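Long-range contact in AtxE2 (Asticcacaulis excentricus, PDB 5TXE), which hydrolyses the isopeptide bond of the lasso peptides astexin-2 and astexin-3, converting the threaded substrates into linear peptides: residues T112-S124 with E211-E225. The protein carries 1 engineered substitution. Residues are numbered along the deposited sequence; the frame is centred on the assembly and turned at random.
Sequences TIPSWGYARNAPS and ERFHPLTGARPRVLE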
loop_
_atom_site.group_PDB
_atom_site.type_symbol
_atom_site.label_atom_id
_atom_site.label_comp_id
_atom_site.label_asym_id
_atom_site.label_seq_id
_atom_site.Cartn_x
_atom_site.Cartn_y
_atom_site.Cartn_z
ATOM N N THR A 112 5.215 -11.278 -2.333
ATOM C CA THR A 112 5.692 -11.427 -3.697
ATOM C C THR A 112 4.639 -12.100 -4.511
ATOM O O THR A 112 3.833 -12.848 -3.984
ATOM C CB THR A 112 7.005 -12.290 -3.824
ATOM O OG1 THR A 112 6.832 -13.603 -3.287
ATOM C CG2 THR A 112 8.166 -11.602 -3.130
ATOM N N ILE A 113 4.618 -11.806 -5.801
ATOM C CA ILE A 113 3.687 -12.445 -6.753
ATOM C C ILE A 113 4.356 -12.640 -8.117
ATOM O O ILE A 113 5.386 -11.982 -8.420
ATOM C CB ILE A 113 2.421 -11.564 -7.013
ATOM C CG1 ILE A 113 2.804 -10.177 -7.551
ATOM C CG2 ILE A 113 1.554 -11.415 -5.781
ATOM C CD1 ILE A 113 1.629 -9.451 -8.246
ATOM N N PRO A 114 3.776 -13.507 -8.963
ATOM C CA PRO A 114 4.163 -13.546 -10.358
ATOM C C PRO A 114 3.686 -12.257 -11.020
ATOM O O PRO A 114 2.655 -11.758 -10.662
ATOM C CB PRO A 114 3.374 -14.722 -10.927
ATOM C CG PRO A 114 2.910 -15.517 -9.757
ATOM C CD PRO A 114 2.764 -14.526 -8.628
ATOM N N SER A 115 4.462 -11.733 -11.954
ATOM C CA SER A 115 4.094 -10.579 -12.787
ATOM C C SER A 115 4.934 -10.611 -14.056
ATOM O O SER A 115 6.106 -11.037 -14.026
ATOM C CB SER A 115 4.416 -9.258 -12.127
ATOM O OG SER A 115 3.622 -9.031 -10.970
ATOM N N TRP A 116 4.314 -10.124 -15.142
ATOM C CA TRP A 116 4.956 -9.916 -16.432
ATOM C C TRP A 116 5.445 -11.165 -17.083
ATOM O O TRP A 116 6.326 -11.107 -17.955
ATOM C CB TRP A 116 6.138 -8.989 -16.283
ATOM C CG TRP A 116 5.846 -7.714 -15.494
ATOM C CD1 TRP A 116 6.261 -7.416 -14.261
ATOM C CD2 TRP A 116 5.137 -6.567 -15.971
ATOM N NE1 TRP A 116 5.847 -6.143 -13.906
ATOM C CE2 TRP A 116 5.150 -5.606 -14.950
ATOM C CE3 TRP A 116 4.470 -6.277 -17.154
ATOM C CZ2 TRP A 116 4.524 -4.363 -15.091
ATOM C CZ3 TRP A 116 3.868 -5.061 -17.297
ATOM C CH2 TRP A 116 3.889 -4.110 -16.274
ATOM N N GLY A 117 4.952 -12.307 -16.627
ATOM C CA GLY A 117 5.499 -13.571 -17.087
ATOM C C GLY A 117 6.669 -14.109 -16.296
ATOM O O GLY A 117 7.173 -15.227 -16.594
ATOM N N TYR A 118 7.067 -13.389 -15.249
ATOM C CA TYR A 118 8.010 -13.912 -14.281
ATOM C C TYR A 118 7.268 -14.662 -13.170
ATOM O O TYR A 118 6.217 -14.231 -12.695
ATOM C CB TYR A 118 8.845 -12.786 -13.648
ATOM C CG TYR A 118 9.665 -12.040 -14.669
ATOM C CD1 TYR A 118 10.598 -12.707 -15.471
ATOM C CD2 TYR A 118 9.495 -10.688 -14.861
ATOM C CE1 TYR A 118 11.347 -12.047 -16.410
ATOM C CE2 TYR A 118 10.270 -10.016 -15.784
ATOM C CZ TYR A 118 11.185 -10.709 -16.580
ATOM O OH TYR A 118 11.955 -10.078 -17.552
ATOM N N ALA A 119 7.861 -15.751 -12.709
ATOM C CA ALA A 119 7.286 -16.508 -11.594
ATOM C C ALA A 119 7.315 -15.759 -10.252
ATOM O O ALA A 119 6.471 -15.976 -9.373
ATOM C CB ALA A 119 7.985 -17.850 -11.462
ATOM N N ARG A 120 8.259 -14.840 -10.114
ATOM C CA ARG A 120 8.336 -14.023 -8.942
ATOM C C ARG A 120 8.925 -12.658 -9.254
ATOM O O ARG A 120 10.076 -12.562 -9.487
ATOM C CB ARG A 120 9.234 -14.691 -7.920
ATOM C CG ARG A 120 9.204 -13.954 -6.600
ATOM C CD ARG A 120 9.722 -14.802 -5.482
ATOM N NE ARG A 120 11.176 -14.729 -5.462
ATOM C CZ ARG A 120 11.937 -15.555 -4.743
ATOM N NH1 ARG A 120 11.375 -16.521 -3.999
ATOM N NH2 ARG A 120 13.259 -15.420 -4.768
ATOM N N ASN A 121 8.120 -11.604 -9.259
ATOM C CA ASN A 121 8.600 -10.289 -9.610
ATOM C C ASN A 121 9.489 -9.791 -8.451
ATOM O O ASN A 121 9.456 -10.350 -7.370
ATOM C CB ASN A 121 7.389 -9.366 -9.846
ATOM C CG ASN A 121 7.735 -8.067 -10.592
ATOM O OD1 ASN A 121 8.708 -8.002 -11.353
ATOM N ND2 ASN A 121 6.927 -7.014 -10.358
ATOM N N ALA A 122 10.257 -8.735 -8.655
ATOM C CA ALA A 122 10.930 -8.141 -7.509
ATOM C C ALA A 122 9.884 -7.740 -6.429
ATOM O O ALA A 122 8.818 -7.295 -6.758
ATOM C CB ALA A 122 11.737 -6.938 -7.937
ATOM N N PRO A 123 10.197 -7.935 -5.153
ATOM C CA PRO A 123 9.311 -7.525 -4.085
ATOM C C PRO A 123 9.067 -6.011 -4.084
ATOM O O PRO A 123 9.992 -5.248 -4.312
ATOM C CB PRO A 123 10.053 -7.890 -2.826
ATOM C CG PRO A 123 11.208 -8.716 -3.209
ATOM C CD PRO A 123 11.462 -8.524 -4.663
ATOM N N SER A 124 7.820 -5.594 -3.871
ATOM C CA SER A 124 7.518 -4.188 -3.757
ATOM C C SER A 124 8.241 -3.681 -2.511
ATOM O O SER A 124 8.600 -2.533 -2.441
ATOM C CB SER A 124 6.018 -3.986 -3.644
ATOM O OG SER A 124 5.605 -4.463 -2.359
ATOM N N GLU A 211 14.652 -11.826 -22.575
ATOM C CA GLU A 211 13.430 -11.559 -21.834
ATOM C C GLU A 211 13.517 -12.021 -20.382
ATOM O O GLU A 211 12.609 -11.704 -19.607
ATOM C CB GLU A 211 12.191 -12.195 -22.554
ATOM C CG GLU A 211 11.996 -13.749 -22.413
ATOM C CD GLU A 211 12.798 -14.645 -23.397
ATOM O OE1 GLU A 211 13.520 -14.119 -24.306
ATOM O OE2 GLU A 211 12.696 -15.902 -23.271
ATOM N N ARG A 212 14.554 -12.745 -19.997
ATOM C CA ARG A 212 14.667 -13.169 -18.599
ATOM C C ARG A 212 15.243 -12.093 -17.653
ATOM O O ARG A 212 15.145 -12.237 -16.454
ATOM C CB ARG A 212 15.475 -14.444 -18.482
ATOM C CG ARG A 212 14.910 -15.642 -19.272
ATOM C CD ARG A 212 15.914 -16.767 -19.323
ATOM N NE ARG A 212 17.122 -16.337 -20.002
ATOM C CZ ARG A 212 18.252 -17.054 -20.054
ATOM N NH1 ARG A 212 18.325 -18.240 -19.452
ATOM N NH2 ARG A 212 19.306 -16.592 -20.722
ATOM N N PHE A 213 15.770 -10.999 -18.195
ATOM C CA PHE A 213 16.487 -10.042 -17.382
ATOM C C PHE A 213 15.736 -8.799 -17.031
ATOM O O PHE A 213 14.949 -8.280 -17.816
ATOM C CB PHE A 213 17.759 -9.608 -18.080
ATOM C CG PHE A 213 18.842 -10.639 -18.060
ATOM C CD1 PHE A 213 18.841 -11.684 -18.948
ATOM C CD2 PHE A 213 19.855 -10.565 -17.132
ATOM C CE1 PHE A 213 19.837 -12.648 -18.891
ATOM C CE2 PHE A 213 20.872 -11.471 -17.112
ATOM C CZ PHE A 213 20.845 -12.526 -17.975
ATOM N N HIS A 214 16.020 -8.293 -15.832
ATOM C CA HIS A 214 15.500 -7.027 -15.344
ATOM C C HIS A 214 16.667 -6.329 -14.638
ATOM O O HIS A 214 16.855 -6.475 -13.449
ATOM C CB HIS A 214 14.297 -7.251 -14.404
ATOM C CG HIS A 214 13.627 -5.976 -13.980
ATOM N ND1 HIS A 214 13.737 -5.445 -12.709
ATOM C CD2 HIS A 214 12.879 -5.100 -14.682
ATOM C CE1 HIS A 214 13.034 -4.331 -12.630
ATOM N NE2 HIS A 214 12.518 -4.086 -13.820
ATOM N N PRO A 215 17.484 -5.607 -15.387
ATOM C CA PRO A 215 18.771 -5.115 -14.932
ATOM C C PRO A 215 18.704 -4.201 -13.724
ATOM O O PRO A 215 19.614 -4.193 -12.851
ATOM C CB PRO A 215 19.308 -4.369 -16.113
ATOM C CG PRO A 215 18.559 -4.860 -17.305
ATOM C CD PRO A 215 17.266 -5.461 -16.833
ATOM N N LEU A 216 17.631 -3.447 -13.632
ATOM C CA LEU A 216 17.475 -2.555 -12.509
ATOM C C LEU A 216 17.689 -3.260 -11.204
ATOM O O LEU A 216 18.387 -2.726 -10.294
ATOM C CB LEU A 216 16.092 -1.890 -12.491
ATOM C CG LEU A 216 15.964 -0.672 -11.564
ATOM C CD1 LEU A 216 16.728 0.497 -12.111
ATOM C CD2 LEU A 216 14.497 -0.314 -11.358
ATOM N N THR A 217 17.140 -4.459 -11.118
ATOM C CA THR A 217 17.178 -5.211 -9.896
ATOM C C THR A 217 18.236 -6.297 -9.808
ATOM O O THR A 217 18.441 -6.821 -8.747
ATOM C CB THR A 217 15.806 -5.817 -9.583
ATOM O OG1 THR A 217 15.429 -6.667 -10.617
ATOM C CG2 THR A 217 14.681 -4.689 -9.472
ATOM N N GLY A 218 18.932 -6.637 -10.884
ATOM C CA GLY A 218 19.980 -7.647 -10.760
ATOM C C GLY A 218 20.408 -8.171 -12.113
ATOM O O GLY A 218 19.694 -8.032 -13.121
ATOM N N ALA A 219 21.540 -8.844 -12.094
ATOM C CA ALA A 219 22.238 -9.249 -13.294
ATOM C C ALA A 219 22.146 -10.735 -13.569
ATOM O O ALA A 219 23.052 -11.304 -14.144
ATOM C CB ALA A 219 23.684 -8.834 -13.173
ATOM N N ARG A 220 21.049 -11.351 -13.162
ATOM C CA ARG A 220 20.786 -12.761 -13.375
ATOM C C ARG A 220 19.459 -12.930 -14.076
ATOM O O ARG A 220 18.560 -12.118 -13.917
ATOM C CB ARG A 220 20.728 -13.519 -12.069
ATOM C CG ARG A 220 22.016 -13.557 -11.276
ATOM C CD ARG A 220 21.821 -14.362 -9.948
ATOM N NE ARG A 220 21.699 -15.816 -10.165
ATOM C CZ ARG A 220 22.732 -16.636 -10.349
ATOM N NH1 ARG A 220 23.992 -16.193 -10.334
ATOM N NH2 ARG A 220 22.520 -17.938 -10.499
ATOM N N PRO A 221 19.322 -13.999 -14.874
ATOM C CA PRO A 221 18.039 -14.265 -15.475
ATOM C C PRO A 221 17.048 -14.615 -14.363
ATOM O O PRO A 221 17.450 -15.240 -13.385
ATOM C CB PRO A 221 18.287 -15.498 -16.329
ATOM C CG PRO A 221 19.743 -15.663 -16.420
ATOM C CD PRO A 221 20.281 -15.054 -15.180
ATOM N N ARG A 222 15.790 -14.215 -14.529
ATOM C CA ARG A 222 14.706 -14.609 -13.637
ATOM C C ARG A 222 14.042 -15.873 -14.168
ATOM O O ARG A 222 14.112 -16.185 -15.373
ATOM C CB ARG A 222 13.672 -13.482 -13.575
ATOM C CG ARG A 222 14.333 -12.184 -13.217
ATOM C CD ARG A 222 13.809 -11.213 -12.144
ATOM N NE ARG A 222 12.599 -10.473 -12.489
ATOM C CZ ARG A 222 12.221 -9.263 -12.021
ATOM N NH1 ARG A 222 12.976 -8.479 -11.240
ATOM N NH2 ARG A 222 11.036 -8.797 -12.404
ATOM N N VAL A 223 13.347 -16.558 -13.285
ATOM C CA VAL A 223 12.583 -17.711 -13.633
ATOM C C VAL A 223 11.299 -17.240 -14.298
ATOM O O VAL A 223 10.555 -16.417 -13.739
ATOM C CB VAL A 223 12.176 -18.493 -12.366
ATOM C CG1 VAL A 223 11.218 -19.617 -12.709
ATOM C CG2 VAL A 223 13.420 -19.012 -11.611
ATOM N N LEU A 224 11.010 -17.802 -15.459
ATOM C CA LEU A 224 9.758 -17.527 -16.208
ATOM C C LEU A 224 8.636 -18.472 -15.780
ATOM O O LEU A 224 8.864 -19.655 -15.549
ATOM C CB LEU A 224 10.001 -17.737 -17.698
ATOM C CG LEU A 224 11.128 -16.852 -18.258
ATOM C CD1 LEU A 224 11.453 -17.231 -19.721
ATOM C CD2 LEU A 224 10.757 -15.373 -18.146
ATOM N N GLU A 225 7.417 -17.964 -15.763
ATOM C CA GLU A 225 6.230 -18.825 -15.807
ATOM C C GLU A 225 6.291 -19.736 -17.046
ATOM O O GLU A 225 6.883 -19.348 -18.033
ATOM C CB GLU A 225 4.999 -17.931 -15.857
ATOM C CG GLU A 225 4.676 -17.275 -14.525
ATOM C CD GLU A 225 4.320 -18.307 -13.456
ATOM O OE1 GLU A 225 4.063 -19.499 -13.784
ATOM O OE2 GLU A 225 4.270 -17.931 -12.273
HETATM O O HOH W 1 10.761 -15.004 -11.408
#
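Tyr118 and Leu224 form a single beta bridge between two loops that flank the lasso-peptide binding site, their CA atoms 4.5 Å apart. Two backbone bonds define it: Glu225 N donates to Gly117 O, and Ala119 N to Val223 O at 3.0 Å, nearly straight. Val223 O also accepts from water 1, which in turn takes the N-H of Arg120.

The Tyr118 ring is fixed at several points. Its OH donates to Glu211 O at 2.7 Å, while CD2 of Leu224 packs 3.8 Å from CD1 of the ring. With CG of Tyr118 anti to its carbonyl carbon (chi1 -61°), one ring face is presented to Arg222, whose CZ lies 4.5 Å from the ring centroid and 25° off the normal, a cation-pi contact. The guanidinium stands on edge, its plane 79° from the ring, with NE over the ring centre; bends at chi2 and chi3 carry it there. Arg222 NH2 reaches to 2.7 Å from OD1 of Asn121.

Gly117 and Tyr118 complete a type I' turn begun at Ser115 and Trp116, in the segment that grips the substrate: NE1 of Trp116, a residue important for activity, and ND2 of Asn121 both bond to the bound peptide's backbone. Replacing Tyr118 by alanine would remove ring and hydroxyl, and would probably leave Glu211 O without its donor and open a gap beside Arg222 NE and Leu224 CD2. Beyond Arg222, CB of Ala122 meets CG2 of Thr217 at 4.0 Å, and both side chains touch Glu609, next to the inferred charge-relay residue Glu610.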